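Local coordinates for protein proline dehydrogenase (PDB 3HAZ) that probably oxidises proline to glutamate in two steps, using FAD in its proline dehydrogenase part and NAD in its aldehyde dehydrogenase part, at residues G143-V146 and K147-A151. Sequence-based numbering, arbitrary orientation.
Sequences GRLV and KRLGA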
loop_
_atom_site.group_PDB
_atom_site.type_symbol
_atom_site.label_atom_id
_atom_site.label_comp_id
_atom_site.label_asym_id
_atom_site.label_seq_id
_atom_site.Cartn_x
_atom_site.Cartn_y
_atom_site.Cartn_z
ATOM N N GLY A 143 -8.239 12.063 -42.045
ATOM C CA GLY A 143 -8.622 10.665 -42.104
ATOM C C GLY A 143 -8.865 10.106 -40.713
ATOM O O GLY A 143 -9.814 9.354 -40.489
ATOM N N ARG A 144 -8.010 10.475 -39.766
ATOM C CA ARG A 144 -8.185 10.011 -38.394
ATOM C C ARG A 144 -9.483 10.577 -37.815
ATOM O O ARG A 144 -10.206 9.890 -37.096
ATOM C CB ARG A 144 -6.980 10.378 -37.527
ATOM C CG ARG A 144 -5.750 9.500 -37.771
ATOM C CD ARG A 144 -4.638 9.802 -36.763
ATOM N NE ARG A 144 -3.485 8.924 -36.936
ATOM C CZ ARG A 144 -2.499 8.792 -36.052
ATOM N NH1 ARG A 144 -1.492 7.969 -36.300
ATOM N NH2 ARG A 144 -2.517 9.478 -34.918
ATOM N N LEU A 145 -9.776 11.826 -38.155
ATOM C CA LEU A 145 -11.016 12.469 -37.745
ATOM C C LEU A 145 -12.219 11.742 -38.346
ATOM O O LEU A 145 -13.235 11.538 -37.679
ATOM C CB LEU A 145 -11.006 13.927 -38.190
ATOM C CG LEU A 145 -11.782 14.946 -37.364
ATOM C CD1 LEU A 145 -11.546 14.736 -35.879
ATOM C CD2 LEU A 145 -11.359 16.343 -37.788
ATOM N N VAL A 146 -12.090 11.337 -39.605
ATOM C CA VAL A 146 -13.171 10.653 -40.307
ATOM C C VAL A 146 -13.446 9.289 -39.680
ATOM O O VAL A 146 -14.594 8.906 -39.480
ATOM C CB VAL A 146 -12.857 10.490 -41.818
ATOM C CG1 VAL A 146 -13.752 9.429 -42.447
ATOM C CG2 VAL A 146 -13.019 11.824 -42.537
ATOM N N LYS A 147 -12.382 8.560 -39.368
ATOM C CA LYS A 147 -12.512 7.269 -38.717
ATOM C C LYS A 147 -13.231 7.410 -37.368
ATOM O O LYS A 147 -14.053 6.570 -37.006
ATOM C CB LYS A 147 -11.132 6.618 -38.555
ATOM C CG LYS A 147 -11.131 5.266 -37.851
ATOM C CD LYS A 147 -9.768 4.584 -37.985
ATOM C CE LYS A 147 -9.693 3.278 -37.202
ATOM N NZ LYS A 147 -9.402 3.488 -35.747
ATOM N N ARG A 148 -12.946 8.489 -36.647
ATOM C CA ARG A 148 -13.492 8.668 -35.308
ATOM C C ARG A 148 -14.930 9.190 -35.302
ATOM O O ARG A 148 -15.774 8.676 -34.574
ATOM C CB ARG A 148 -12.605 9.594 -34.478
ATOM C CG ARG A 148 -12.883 9.491 -32.991
ATOM C CD ARG A 148 -11.917 10.320 -32.161
ATOM N NE ARG A 148 -12.279 11.734 -32.145
ATOM C CZ ARG A 148 -11.548 12.697 -32.695
ATOM N NH1 ARG A 148 -11.956 13.960 -32.633
ATOM N NH2 ARG A 148 -10.407 12.392 -33.303
ATOM N N LEU A 149 -15.197 10.215 -36.107
ATOM C CA LEU A 149 -16.497 10.877 -36.115
ATOM C C LEU A 149 -17.410 10.401 -37.247
ATOM O O LEU A 149 -18.632 10.459 -37.126
ATOM C CB LEU A 149 -16.318 12.396 -36.217
ATOM C CG LEU A 149 -15.597 13.146 -35.094
ATOM C CD1 LEU A 149 -15.363 14.596 -35.492
ATOM C CD2 LEU A 149 -16.375 13.073 -33.790
ATOM N N GLY A 150 -16.815 9.931 -38.341
ATOM C CA GLY A 150 -17.558 9.631 -39.554
ATOM C C GLY A 150 -17.427 10.800 -40.514
ATOM O O GLY A 150 -17.276 11.945 -40.083
ATOM N N ALA A 151 -17.474 10.523 -41.814
ATOM C CA ALA A 151 -17.317 11.581 -42.814
ATOM C C ALA A 151 -18.373 12.692 -42.710
ATOM O O ALA A 151 -18.042 13.874 -42.815
ATOM C CB ALA A 151 -17.279 10.995 -44.222
#
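With CG roughly anti to the backbone N in Leu145 (chi1 -151°) and in Arg148 (-163°), a bend at chi3 of 80° brings the arginine's guanidinium back to the leucine, at the C-terminal end of helix 140-149, which a glycine with positive phi terminates. CD1 of Leu145 meets this group obliquely, 3.4 Å from Arg148 NH1. NH2 of Arg148 reaches on to a salt bridge with Glu73, which helps hold the guanidinium beside helix 71-85. One turn along, Leu149 runs alongside Leu145 and points the same way, the two CD1 atoms 3.8 Å apart; Leu145 also packs on Leu77 and Val154, Leu149 on Phe67.

Leu149 N bonds to Leu145 O (2.8 Å), and one residue on Gly150 N closes the final i to i+4 bond on Val146 O at 2.7 Å, the donor tilted from the carbonyl plane. Gly150 itself leaves helical geometry and is also the N-cap of helix 151-168, so one residue both ends the first helix and caps the start of the next, within the range matched by the family's so-called DNA-binding domain. Ala151 N is hydrogen-bonded to OE2 of Glu48 of the second subunit, while its CB lies 4.2 Å from Val146 CG1.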